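Local coordinates for (2Z,6E)-hedycaryol synthase (Kitasatospora setae, PDB 4MC8), which catalyses the magnesium-dependent cyclisation of (2E,6E)-farnesyl diphosphate, with addition of water, to the sesquiterpene alcohol (2Z,6E)-hedycaryol, at residues V11-E16 against A263-V268; L215-V220 against A301-Q306; E103-L108 against A148-Y153; K73-T78 against P182-L187. One frame throughout, in Å; residues are numbered along the deposited sequence.

Interaction 1 of 4, residues V11-E16 against A263-V268; sequences VPFPLE and AQLHTV
L265 reaches from its helix with both methyl branches over the loop 11-16 and overlaps P12 and F13 there. Its CD2 meets CD of P12 at 4.0 Å, the two side chains reaching toward each other, while its other branch, CD1, lies 3.9 Å from CE2 of F13 and slides past that ring in the opposite direction. With CG anti to the backbone N (chi1 -176°), the fork of the leucine is directed at the loop. One turn further along, V268 meets the far end of the same ring, CG1 to CZ of F13 at 3.9 Å. Both aliphatic groups approach the phenyl ring obliquely. P12 packs on the ring from its own side: its CG stands 3.9 Å above the ring plane, over the centre. The contact is wholly apolar and lies near the surface, joining the irregular N-terminal loop to helix 250-281. Around it, V11 rests on L303 and S304 of helix 286-312 and on H216 of helix 204-225, while F13 also touches A300 of helix 286-312 and L269 and R272 of helix 250-281.

Interaction 2 of 4, residues L215-V220 against A301-Q306; sequences LHIALV and ANLSGQ
The imidazole of H216 has CD2 of L303 over one face, 3.8 Å from the ring centroid and 21° off the normal, a CH-pi contact displaced toward the ring's rim; at its edge, in the ring plane, sits a water. The setting is the all-helical terpene synthase fold, in which helices 204-225 and 286-312 run nearly parallel here, 12° apart with their axes 10.0 Å from each other. The second flat group, the amide of Q306, reaches across to helix 204-225 on an extended chain whose CG is anti to the backbone N (chi1 178°). Its NE2 donates to the backbone O of I217 at 2.9 Å, tilted somewhat from the carbonyl plane, and CG1 of V220 packs 3.5 Å from OE1. I217 crosses L303 at about a right angle, CD1 to CD1 at 3.8 Å. Cutting Q306 back to an alanine is likely to leave the I217 carbonyl without this donor, the water without one of its acceptors, and a gap beside V220. Q306 also lies next to N221, which by similarity binds magnesium, and close to a bound buffer molecule. The water ties three groups together: it donates to O of L303 at 2.7 Å and to OE1 of Q306 at 2.6 Å, and accepts a weak bond from ND1 of H216 at 3.0 Å.

Interaction 3 of 4, residues E103-L108 against A148-Y153; sequences ELRGTL and AFLQTY
R105 and Q151 cross at a slant above the seam between their helices, the guanidinium and amide planes turned 63° apart. NH1 of R105 gives a hydrogen bond of 2.7 Å to OE1 of Q151, and the two flat groups use it differently: the oxygen lies close to the guanidinium plane, at its edge, whereas the donor stands well above the carbonyl plane, away from the lone-pair directions. The arginine chain bends at chi3 (57°), which turns its head toward the extended glutamine. NE of R105 has long, weak ion pairs to E147 and D102. Beneath this polar bridge L150 is the apolar centre. Its CD2 lies 4.0 Å from CB of L104 and 4.5 Å from CD1 of L108, so one methyl meets two leucines about a turn apart in the chain, with CG of R105 also nearby at 4.3 Å. The leucines are buried, while Q151 is exposed at the rim. One position before L150, F149 turns to other neighbours, its ring edge-to-face with W183, and Y153 binds D82 through its hydroxyl. The helix axes run antiparallel here, 171° apart, within the terpene synthase helical bundle; helix 98-107 backs the helix that carries F149, the residue important for stabilising the cation at C-11.

Interaction 4 of 4, residues K73-T78 against P182-L187; sequences KWIALT and PWLWDL
W74 and W183 supply most of the apolar contact: CB of W74 lies 3.9 Å from CZ3 of W183, an oblique approach in which the first indole's stem, not its ring, meets the second indole. L187 meets the W74 ring obliquely, the two side chains crossing at about a right angle, and places CD1 4.0 Å from CD1 of W74. I75 adds a looser touch, CG1 to CD2 of L184 at 4.3 Å. W183 reaches the opposing helix with chi1 at 67°, its CG between backbone N and carbonyl carbon, and L184 of its own helix lies over one face of the indole. These antiparallel helices, 156° apart, belong to the terpene synthase bundle, and an aromatic cluster lies beside them: F146 stacks edge-to-face with both tryptophans, and F142 does so with W74. Among the polar groups, NE1 of W74 donates to T130. The hydroxyl of T78 donates to O of W74 at 2.8 Å, and the backbone N of T78 reaches the same oxygen from the opposite face of the carbonyl plane. A valine at T78 would probably leave the W74 carbonyl with its backbone donor alone and take the hydroxyl from beside the indole, where OG1 sits 3.6 Å from CH2 of W183.

The four contacts form a path through one helical bundle. Interactions 1 and 2, with centres 8 Å apart, join directly: the carbonyl O of F13 lies 2.6 Å from OG of S304, a probable hydrogen bond. Interaction 2 passes to interaction 4 through OD1 of N302 and NE1 of W185, 3.0 Å apart, and interaction 4 to interaction 3 through F149, whose CZ is 3.5 Å from CG2 of T78. Interactions 1 and 3 lie on opposite sides of the chain's centre, about 30 Å between centres. The side chains of Q306 and T78 lie about 3 and 5 Å (nearest atoms) from those of N221 and D82, respectively, probable magnesium ligands.

Interaction 1 of 4, residues V11-E16 against A263-V268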
loop_
_atom_site.group_PDB
_atom_site.type_symbol
_atom_site.label_atom_id
_atom_site.label_comp_id
_atom_site.label_asym_id
_atom_site.label_seq_id
_atom_site.Cartn_x
_atom_site.Cartn_y
_atom_site.Cartn_z
ATOM N N VAL A 11 3.708 9.188 -16.424
ATOM C CA VAL A 11 2.610 8.199 -16.153
ATOM C C VAL A 11 1.360 8.807 -16.818
ATOM O O VAL A 11 1.002 9.943 -16.495
ATOM C CB VAL A 11 2.350 7.987 -14.646
ATOM C CG1 VAL A 11 1.160 7.038 -14.443
ATOM C CG2 VAL A 11 3.587 7.450 -13.924
ATOM N N PRO A 12 0.708 8.076 -17.757
ATOM C CA PRO A 12 -0.309 8.712 -18.637
ATOM C C PRO A 12 -1.661 8.999 -17.975
ATOM O O PRO A 12 -2.373 9.898 -18.434
ATOM C CB PRO A 12 -0.507 7.675 -19.749
ATOM C CG PRO A 12 -0.197 6.359 -19.074
ATOM C CD PRO A 12 0.900 6.646 -18.088
ATOM N N PHE A 13 -1.993 8.247 -16.917
ATOM C CA PHE A 13 -3.353 8.236 -16.319
ATOM C C PHE A 13 -3.740 9.577 -15.672
ATOM O O PHE A 13 -2.905 10.214 -15.021
ATOM C CB PHE A 13 -3.511 7.053 -15.316
ATOM C CG PHE A 13 -2.946 5.752 -15.828
ATOM C CD1 PHE A 13 -3.493 5.141 -16.965
ATOM C CD2 PHE A 13 -1.841 5.149 -15.193
ATOM C CE1 PHE A 13 -2.957 3.960 -17.460
ATOM C CE2 PHE A 13 -1.304 3.963 -15.682
ATOM C CZ PHE A 13 -1.867 3.367 -16.813
ATOM N N PRO A 14 -5.004 10.025 -15.862
ATOM C CA PRO A 14 -5.458 11.297 -15.266
ATOM C C PRO A 14 -5.274 11.421 -13.735
ATOM O O PRO A 14 -5.355 10.426 -12.999
ATOM C CB PRO A 14 -6.943 11.344 -15.647
ATOM C CG PRO A 14 -6.998 10.601 -16.945
ATOM C CD PRO A 14 -6.027 9.457 -16.766
ATOM N N LEU A 15 -5.017 12.648 -13.282
ATOM C CA LEU A 15 -4.841 12.964 -11.869
ATOM C C LEU A 15 -6.187 13.024 -11.149
ATOM O O LEU A 15 -7.110 13.719 -11.582
ATOM C CB LEU A 15 -4.102 14.298 -11.699
ATOM C CG LEU A 15 -3.732 14.654 -10.253
ATOM C CD1 LEU A 15 -2.775 13.640 -9.631
ATOM C CD2 LEU A 15 -3.135 16.053 -10.208
ATOM N N GLU A 16 -6.284 12.299 -10.046
ATOM C CA GLU A 16 -7.522 12.220 -9.265
ATOM C C GLU A 16 -7.176 12.341 -7.787
ATOM O O GLU A 16 -6.216 11.733 -7.320
ATOM C CB GLU A 16 -8.260 10.901 -9.543
ATOM C CG GLU A 16 -8.755 10.724 -10.974
ATOM C CD GLU A 16 -9.542 9.441 -11.189
ATOM O OE1 GLU A 16 -10.353 9.071 -10.312
ATOM O OE2 GLU A 16 -9.367 8.801 -12.245
ATOM N N ALA A 263 9.429 -0.663 -17.420
ATOM C CA ALA A 263 8.947 -2.038 -17.604
ATOM C C ALA A 263 7.631 -2.301 -16.877
ATOM O O ALA A 263 6.732 -2.936 -17.438
ATOM C CB ALA A 263 10.000 -3.056 -17.158
ATOM N N GLN A 264 7.536 -1.842 -15.625
ATOM C CA GLN A 264 6.325 -2.037 -14.817
ATOM C C GLN A 264 5.153 -1.280 -15.434
ATOM O O GLN A 264 4.025 -1.767 -15.417
ATOM C CB GLN A 264 6.525 -1.581 -13.364
ATOM C CG GLN A 264 7.578 -2.355 -12.558
ATOM C CD GLN A 264 7.365 -3.853 -12.566
ATOM O OE1 GLN A 264 6.240 -4.336 -12.465
ATOM N NE2 GLN A 264 8.452 -4.602 -12.675
ATOM N N LEU A 265 5.422 -0.100 -15.985
ATOM C CA LEU A 265 4.358 0.691 -16.623
ATOM C C LEU A 265 3.811 0.047 -17.899
ATOM O O LEU A 265 2.587 -0.001 -18.078
ATOM C CB LEU A 265 4.782 2.148 -16.854
ATOM C CG LEU A 265 3.722 3.114 -17.439
ATOM C CD1 LEU A 265 2.398 3.078 -16.683
ATOM C CD2 LEU A 265 4.234 4.543 -17.475
ATOM N N HIS A 266 4.708 -0.456 -18.756
ATOM C CA HIS A 266 4.333 -1.275 -19.919
ATOM C C HIS A 266 3.427 -2.451 -19.504
ATOM O O HIS A 266 2.395 -2.694 -20.135
ATOM C CB HIS A 266 5.584 -1.813 -20.646
ATOM C CG HIS A 266 6.319 -0.793 -21.471
ATOM N ND1 HIS A 266 5.982 -0.497 -22.778
ATOM C CD2 HIS A 266 7.411 -0.038 -21.190
ATOM C CE1 HIS A 266 6.818 0.411 -23.254
ATOM N NE2 HIS A 266 7.696 0.707 -22.312
ATOM N N THR A 267 3.807 -3.160 -18.434
ATOM C CA THR A 267 3.018 -4.288 -17.916
ATOM C C THR A 267 1.633 -3.851 -17.365
ATOM O O THR A 267 0.617 -4.523 -17.617
ATOM C CB THR A 267 3.820 -5.097 -16.867
ATOM O OG1 THR A 267 5.048 -5.557 -17.451
ATOM C CG2 THR A 267 3.019 -6.300 -16.350
ATOM N N VAL A 268 1.593 -2.741 -16.623
ATOM C CA VAL A 268 0.304 -2.131 -16.193
ATOM C C VAL A 268 -0.653 -1.925 -17.383
ATOM O O VAL A 268 -1.813 -2.347 -17.341
ATOM C CB VAL A 268 0.504 -0.802 -15.410
ATOM C CG1 VAL A 268 -0.802 -0.014 -15.286
ATOM C CG2 VAL A 268 1.035 -1.087 -14.013
#

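Interaction 2 of 4, residues L215-V220 against A301-Q306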
loop_
_atom_site.group_PDB
_atom_site.type_symbol
_atom_site.label_atom_id
_atom_site.label_comp_id
_atom_site.label_asym_id
_atom_site.label_seq_id
_atom_site.Cartn_x
_atom_site.Cartn_y
_atom_site.Cartn_z
ATOM N N LEU A 215 4.706 -2.628 -7.815
ATOM C CA LEU A 215 6.142 -2.482 -8.062
ATOM C C LEU A 215 6.505 -1.118 -8.662
ATOM O O LEU A 215 7.529 -0.535 -8.300
ATOM C CB LEU A 215 6.678 -3.635 -8.930
ATOM C CG LEU A 215 6.742 -4.987 -8.197
ATOM C CD1 LEU A 215 7.269 -6.106 -9.093
ATOM C CD2 LEU A 215 7.569 -4.869 -6.919
ATOM N N HIS A 216 5.661 -0.594 -9.551
ATOM C CA HIS A 216 5.904 0.739 -10.138
ATOM C C HIS A 216 5.991 1.786 -9.013
ATOM O O HIS A 216 6.920 2.597 -8.968
ATOM C CB HIS A 216 4.795 1.095 -11.142
ATOM C CG HIS A 216 5.033 2.365 -11.895
ATOM N ND1 HIS A 216 4.831 3.614 -11.341
ATOM C CD2 HIS A 216 5.445 2.582 -13.170
ATOM C CE1 HIS A 216 5.120 4.542 -12.243
ATOM N NE2 HIS A 216 5.489 3.942 -13.361
ATOM N N ILE A 217 5.033 1.727 -8.086
ATOM C CA ILE A 217 4.968 2.664 -6.969
ATOM C C ILE A 217 6.145 2.471 -6.006
ATOM O O ILE A 217 6.773 3.443 -5.579
ATOM C CB ILE A 217 3.617 2.531 -6.244
ATOM C CG1 ILE A 217 2.478 3.075 -7.130
ATOM C CG2 ILE A 217 3.648 3.203 -4.873
ATOM C CD1 ILE A 217 1.117 2.554 -6.654
ATOM N N ALA A 218 6.461 1.216 -5.694
ATOM C CA ALA A 218 7.581 0.897 -4.798
ATOM C C ALA A 218 8.931 1.388 -5.342
ATOM O O ALA A 218 9.739 1.949 -4.589
ATOM C CB ALA A 218 7.627 -0.595 -4.521
ATOM N N LEU A 219 9.158 1.187 -6.644
ATOM C CA LEU A 219 10.435 1.499 -7.269
ATOM C C LEU A 219 10.614 3.000 -7.390
ATOM O O LEU A 219 11.719 3.504 -7.193
ATOM C CB LEU A 219 10.583 0.821 -8.641
ATOM C CG LEU A 219 10.707 -0.709 -8.635
ATOM C CD1 LEU A 219 10.634 -1.253 -10.054
ATOM C CD2 LEU A 219 11.991 -1.161 -7.954
ATOM N N VAL A 220 9.521 3.706 -7.695
ATOM C CA VAL A 220 9.503 5.180 -7.655
ATOM C C VAL A 220 9.829 5.663 -6.228
ATOM O O VAL A 220 10.599 6.602 -6.045
ATOM C CB VAL A 220 8.158 5.755 -8.183
ATOM C CG1 VAL A 220 8.003 7.238 -7.857
ATOM C CG2 VAL A 220 8.027 5.525 -9.688
ATOM N N ALA A 301 -4.808 5.054 -11.644
ATOM C CA ALA A 301 -4.806 6.438 -11.164
ATOM C C ALA A 301 -3.771 6.674 -10.057
ATOM O O ALA A 301 -3.113 7.710 -10.048
ATOM C CB ALA A 301 -6.203 6.823 -10.674
ATOM N N ASN A 302 -3.641 5.720 -9.122
ATOM C CA ASN A 302 -2.609 5.756 -8.078
ATOM C C ASN A 302 -1.194 6.032 -8.601
ATOM O O ASN A 302 -0.399 6.707 -7.938
ATOM C CB ASN A 302 -2.591 4.427 -7.276
ATOM C CG ASN A 302 -3.649 4.375 -6.185
ATOM O OD1 ASN A 302 -3.339 4.058 -5.030
ATOM N ND2 ASN A 302 -4.904 4.654 -6.543
ATOM N N LEU A 303 -0.877 5.521 -9.788
ATOM C CA LEU A 303 0.469 5.719 -10.341
ATOM C C LEU A 303 0.758 7.191 -10.708
ATOM O O LEU A 303 1.909 7.616 -10.593
ATOM C CB LEU A 303 0.750 4.771 -11.519
ATOM C CG LEU A 303 1.203 3.329 -11.200
ATOM C CD1 LEU A 303 0.194 2.562 -10.325
ATOM C CD2 LEU A 303 1.515 2.558 -12.483
ATOM N N SER A 304 -0.262 7.957 -11.130
ATOM C CA SER A 304 -0.094 9.419 -11.322
ATOM C C SER A 304 -0.203 10.192 -10.000
ATOM O O SER A 304 0.532 11.157 -9.760
ATOM C CB SER A 304 -1.089 9.984 -12.347
ATOM O OG SER A 304 -0.917 9.372 -13.614
ATOM N N GLY A 305 -1.124 9.760 -9.145
ATOM C CA GLY A 305 -1.300 10.347 -7.814
ATOM C C GLY A 305 -0.038 10.391 -6.962
ATOM O O GLY A 305 0.202 11.378 -6.259
ATOM N N GLN A 306 0.768 9.326 -7.029
ATOM C CA GLN A 306 2.011 9.233 -6.262
ATOM C C GLN A 306 2.940 10.384 -6.582
ATOM O O GLN A 306 3.612 10.926 -5.695
ATOM C CB GLN A 306 2.741 7.927 -6.562
ATOM C CG GLN A 306 4.064 7.803 -5.821
ATOM C CD GLN A 306 4.872 6.594 -6.227
ATOM O OE1 GLN A 306 4.748 6.085 -7.351
ATOM N NE2 GLN A 306 5.727 6.132 -5.312
HETATM O O HOH W 1 3.873 5.963 -9.755
#

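Interaction 3 of 4, residues E103-L108 against A148-Y153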
loop_
_atom_site.group_PDB
_atom_site.type_symbol
_atom_site.label_atom_id
_atom_site.label_comp_id
_atom_site.label_asym_id
_atom_site.label_seq_id
_atom_site.Cartn_x
_atom_site.Cartn_y
_atom_site.Cartn_z
ATOM N N GLU A 103 2.118 -11.479 17.339
ATOM C CA GLU A 103 0.952 -11.048 18.114
ATOM C C GLU A 103 -0.039 -10.271 17.247
ATOM O O GLU A 103 -1.241 -10.552 17.282
ATOM C CB GLU A 103 1.353 -10.220 19.342
ATOM C CG GLU A 103 0.176 -9.879 20.253
ATOM C CD GLU A 103 0.573 -9.085 21.482
ATOM O OE1 GLU A 103 1.179 -8.002 21.342
ATOM O OE2 GLU A 103 0.261 -9.540 22.598
ATOM N N LEU A 104 0.470 -9.308 16.476
ATOM C CA LEU A 104 -0.352 -8.552 15.531
ATOM C C LEU A 104 -1.070 -9.487 14.559
ATOM O O LEU A 104 -2.281 -9.352 14.339
ATOM C CB LEU A 104 0.497 -7.530 14.757
ATOM C CG LEU A 104 1.011 -6.329 15.563
ATOM C CD1 LEU A 104 1.945 -5.459 14.730
ATOM C CD2 LEU A 104 -0.136 -5.501 16.127
ATOM N N ARG A 105 -0.323 -10.454 14.017
ATOM C CA ARG A 105 -0.865 -11.430 13.068
ATOM C C ARG A 105 -2.027 -12.243 13.642
ATOM O O ARG A 105 -3.041 -12.440 12.961
ATOM C CB ARG A 105 0.246 -12.343 12.544
ATOM C CG ARG A 105 1.146 -11.664 11.509
ATOM C CD ARG A 105 2.536 -12.283 11.473
ATOM N NE ARG A 105 2.500 -13.721 11.208
ATOM C CZ ARG A 105 2.964 -14.300 10.104
ATOM N NH1 ARG A 105 3.523 -13.573 9.141
ATOM N NH2 ARG A 105 2.877 -15.618 9.970
ATOM N N GLY A 106 -1.863 -12.706 14.885
ATOM C CA GLY A 106 -2.915 -13.403 15.631
ATOM C C GLY A 106 -4.232 -12.650 15.727
ATOM O O GLY A 106 -5.292 -13.255 15.544
ATOM N N THR A 107 -4.169 -11.329 15.974
ATOM C CA THR A 107 -5.392 -10.513 16.094
ATOM C C THR A 107 -6.248 -10.568 14.833
ATOM O O THR A 107 -7.467 -10.391 14.893
ATOM C CB THR A 107 -5.118 -9.032 16.416
ATOM O OG1 THR A 107 -4.680 -8.359 15.225
ATOM C CG2 THR A 107 -4.060 -8.887 17.468
ATOM N N LEU A 108 -5.596 -10.796 13.688
ATOM C CA LEU A 108 -6.297 -10.946 12.413
ATOM C C LEU A 108 -7.055 -12.278 12.313
ATOM O O LEU A 108 -7.926 -12.447 11.455
ATOM C CB LEU A 108 -5.331 -10.770 11.227
ATOM C CG LEU A 108 -4.538 -9.454 11.139
ATOM C CD1 LEU A 108 -3.437 -9.543 10.088
ATOM C CD2 LEU A 108 -5.439 -8.256 10.862
ATOM N N ALA A 148 1.060 -10.406 4.724
ATOM C CA ALA A 148 2.277 -10.406 3.902
ATOM C C ALA A 148 3.100 -9.162 4.197
ATOM O O ALA A 148 4.317 -9.235 4.356
ATOM C CB ALA A 148 1.921 -10.463 2.423
ATOM N N PHE A 149 2.407 -8.026 4.278
ATOM C CA PHE A 149 2.992 -6.730 4.619
ATOM C C PHE A 149 3.714 -6.783 5.969
ATOM O O PHE A 149 4.882 -6.426 6.071
ATOM C CB PHE A 149 1.884 -5.663 4.630
ATOM C CG PHE A 149 2.301 -4.336 5.210
ATOM C CD1 PHE A 149 3.143 -3.480 4.501
ATOM C CD2 PHE A 149 1.830 -3.926 6.458
ATOM C CE1 PHE A 149 3.519 -2.256 5.035
ATOM C CE2 PHE A 149 2.207 -2.706 7.001
ATOM C CZ PHE A 149 3.050 -1.866 6.280
ATOM N N LEU A 150 3.005 -7.233 6.994
ATOM C CA LEU A 150 3.567 -7.363 8.340
ATOM C C LEU A 150 4.764 -8.317 8.383
ATOM O O LEU A 150 5.744 -8.061 9.087
ATOM C CB LEU A 150 2.475 -7.826 9.290
ATOM C CG LEU A 150 1.800 -6.886 10.297
ATOM C CD1 LEU A 150 1.630 -5.452 9.842
ATOM C CD2 LEU A 150 0.466 -7.486 10.716
ATOM N N GLN A 151 4.680 -9.402 7.614
ATOM C CA GLN A 151 5.742 -10.404 7.546
ATOM C C GLN A 151 7.035 -9.842 6.957
ATOM O O GLN A 151 8.121 -10.280 7.331
ATOM C CB GLN A 151 5.273 -11.618 6.747
ATOM C CG GLN A 151 6.130 -12.859 6.923
ATOM C CD GLN A 151 5.392 -14.134 6.562
ATOM O OE1 GLN A 151 4.159 -14.177 6.556
ATOM N NE2 GLN A 151 6.146 -15.187 6.266
ATOM N N THR A 152 6.926 -8.870 6.054
ATOM C CA THR A 152 8.134 -8.244 5.497
ATOM C C THR A 152 9.001 -7.590 6.588
ATOM O O THR A 152 10.206 -7.447 6.408
ATOM C CB THR A 152 7.866 -7.269 4.312
ATOM O OG1 THR A 152 7.222 -6.075 4.777
ATOM C CG2 THR A 152 7.022 -7.927 3.208
ATOM N N TYR A 153 8.392 -7.231 7.721
ATOM C CA TYR A 153 9.138 -6.703 8.873
ATOM C C TYR A 153 10.067 -7.727 9.529
ATOM O O TYR A 153 11.154 -7.369 9.973
ATOM C CB TYR A 153 8.194 -6.130 9.938
ATOM C CG TYR A 153 7.665 -4.748 9.629
ATOM C CD1 TYR A 153 8.448 -3.613 9.849
ATOM C CD2 TYR A 153 6.376 -4.573 9.131
ATOM C CE1 TYR A 153 7.962 -2.343 9.572
ATOM C CE2 TYR A 153 5.880 -3.308 8.848
ATOM C CZ TYR A 153 6.674 -2.196 9.072
ATOM O OH TYR A 153 6.176 -0.942 8.792
#

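Interaction 4 of 4, residues K73-T78 against P182-L187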
loop_
_atom_site.group_PDB
_atom_site.type_symbol
_atom_site.label_atom_id
_atom_site.label_comp_id
_atom_site.label_asym_id
_atom_site.label_seq_id
_atom_site.Cartn_x
_atom_site.Cartn_y
_atom_site.Cartn_z
ATOM N N LYS A 73 -7.581 5.569 8.791
ATOM C CA LYS A 73 -7.317 4.884 10.056
ATOM C C LYS A 73 -6.256 3.790 9.878
ATOM O O LYS A 73 -5.324 3.685 10.687
ATOM C CB LYS A 73 -8.612 4.325 10.674
ATOM C CG LYS A 73 -9.524 5.413 11.227
ATOM C CD LYS A 73 -10.903 4.902 11.601
ATOM C CE LYS A 73 -11.813 6.070 11.954
ATOM N NZ LYS A 73 -13.125 5.614 12.466
ATOM N N TRP A 74 -6.384 3.004 8.805
ATOM C CA TRP A 74 -5.423 1.936 8.500
ATOM C C TRP A 74 -4.019 2.494 8.235
ATOM O O TRP A 74 -3.025 1.944 8.716
ATOM C CB TRP A 74 -5.922 1.026 7.352
ATOM C CG TRP A 74 -6.915 -0.044 7.858
ATOM C CD1 TRP A 74 -8.270 0.021 7.819
ATOM C CD2 TRP A 74 -6.587 -1.309 8.452
ATOM N NE1 TRP A 74 -8.826 -1.124 8.385
ATOM C CE2 TRP A 74 -7.809 -1.957 8.777
ATOM C CE3 TRP A 74 -5.379 -1.951 8.755
ATOM C CZ2 TRP A 74 -7.854 -3.223 9.382
ATOM C CZ3 TRP A 74 -5.413 -3.186 9.340
ATOM C CH2 TRP A 74 -6.653 -3.821 9.667
ATOM N N ILE A 75 -3.951 3.596 7.495
ATOM C CA ILE A 75 -2.679 4.280 7.244
ATOM C C ILE A 75 -2.059 4.774 8.564
ATOM O O ILE A 75 -0.890 4.489 8.858
ATOM C CB ILE A 75 -2.845 5.421 6.213
ATOM C CG1 ILE A 75 -3.311 4.852 4.864
ATOM C CG2 ILE A 75 -1.544 6.200 6.036
ATOM C CD1 ILE A 75 -3.581 5.902 3.801
ATOM N N ALA A 76 -2.862 5.479 9.358
ATOM C CA ALA A 76 -2.445 5.975 10.674
ATOM C C ALA A 76 -1.911 4.875 11.599
ATOM O O ALA A 76 -0.871 5.046 12.239
ATOM C CB ALA A 76 -3.590 6.724 11.341
ATOM N N LEU A 77 -2.617 3.749 11.661
ATOM C CA LEU A 77 -2.196 2.628 12.501
ATOM C C LEU A 77 -0.885 2.013 12.003
ATOM O O LEU A 77 -0.019 1.643 12.806
ATOM C CB LEU A 77 -3.296 1.563 12.569
ATOM C CG LEU A 77 -3.064 0.292 13.387
ATOM C CD1 LEU A 77 -3.075 0.571 14.893
ATOM C CD2 LEU A 77 -4.128 -0.733 13.019
ATOM N N THR A 78 -0.757 1.916 10.678
ATOM C CA THR A 78 0.418 1.350 10.029
ATOM C C THR A 78 1.645 2.207 10.338
ATOM O O THR A 78 2.729 1.674 10.607
ATOM C CB THR A 78 0.191 1.235 8.505
ATOM O OG1 THR A 78 -0.799 0.232 8.255
ATOM C CG2 THR A 78 1.465 0.861 7.779
ATOM N N PRO A 182 -1.059 -3.781 -2.181
ATOM C CA PRO A 182 -2.109 -4.801 -2.315
ATOM C C PRO A 182 -3.218 -4.739 -1.250
ATOM O O PRO A 182 -4.402 -4.874 -1.595
ATOM C CB PRO A 182 -1.329 -6.125 -2.217
ATOM C CG PRO A 182 0.024 -5.782 -2.758
ATOM C CD PRO A 182 0.293 -4.385 -2.247
ATOM N N TRP A 183 -2.870 -4.559 0.028
ATOM C CA TRP A 183 -3.933 -4.399 1.017
ATOM C C TRP A 183 -4.625 -3.024 0.916
ATOM O O TRP A 183 -5.829 -2.934 1.132
ATOM C CB TRP A 183 -3.509 -4.802 2.461
ATOM C CG TRP A 183 -2.458 -3.914 3.091
ATOM C CD1 TRP A 183 -1.118 -4.166 3.184
ATOM C CD2 TRP A 183 -2.669 -2.635 3.714
ATOM N NE1 TRP A 183 -0.482 -3.132 3.835
ATOM C CE2 TRP A 183 -1.407 -2.178 4.168
ATOM C CE3 TRP A 183 -3.804 -1.836 3.941
ATOM C CZ2 TRP A 183 -1.244 -0.956 4.836
ATOM C CZ3 TRP A 183 -3.646 -0.624 4.610
ATOM C CH2 TRP A 183 -2.369 -0.193 5.048
ATOM N N LEU A 184 -3.899 -1.967 0.531
ATOM C CA LEU A 184 -4.549 -0.677 0.301
ATOM C C LEU A 184 -5.622 -0.767 -0.787
ATOM O O LEU A 184 -6.699 -0.172 -0.648
ATOM C CB LEU A 184 -3.530 0.412 -0.073
ATOM C CG LEU A 184 -2.578 0.780 1.068
ATOM C CD1 LEU A 184 -1.426 1.633 0.540
ATOM C CD2 LEU A 184 -3.333 1.489 2.180
ATOM N N TRP A 185 -5.333 -1.494 -1.873
ATOM C CA TRP A 185 -6.311 -1.635 -2.956
ATOM C C TRP A 185 -7.451 -2.563 -2.588
ATOM O O TRP A 185 -8.583 -2.362 -3.030
ATOM C CB TRP A 185 -5.657 -2.005 -4.312
ATOM C CG TRP A 185 -4.746 -0.919 -4.812
ATOM C CD1 TRP A 185 -4.935 0.427 -4.660
ATOM C CD2 TRP A 185 -3.513 -1.067 -5.562
ATOM N NE1 TRP A 185 -3.902 1.118 -5.235
ATOM C CE2 TRP A 185 -3.014 0.232 -5.796
ATOM C CE3 TRP A 185 -2.785 -2.172 -6.042
ATOM C CZ2 TRP A 185 -1.812 0.468 -6.512
ATOM C CZ3 TRP A 185 -1.586 -1.948 -6.721
ATOM C CH2 TRP A 185 -1.118 -0.627 -6.969
ATOM N N ASP A 186 -7.179 -3.573 -1.771
ATOM C CA ASP A 186 -8.282 -4.387 -1.253
ATOM C C ASP A 186 -9.371 -3.506 -0.612
ATOM O O ASP A 186 -10.571 -3.744 -0.808
ATOM C CB ASP A 186 -7.772 -5.417 -0.232
ATOM C CG ASP A 186 -6.940 -6.502 -0.880
ATOM O OD1 ASP A 186 -7.215 -6.816 -2.073
ATOM O OD2 ASP A 186 -6.014 -7.026 -0.212
ATOM N N LEU A 187 -8.947 -2.500 0.157
ATOM C CA LEU A 187 -9.867 -1.566 0.820
ATOM C C LEU A 187 -10.720 -0.706 -0.138
ATOM O O LEU A 187 -11.826 -0.294 0.230
ATOM C CB LEU A 187 -9.127 -0.676 1.839
ATOM C CG LEU A 187 -8.664 -1.284 3.182
ATOM C CD1 LEU A 187 -7.744 -0.296 3.896
ATOM C CD2 LEU A 187 -9.818 -1.721 4.105
#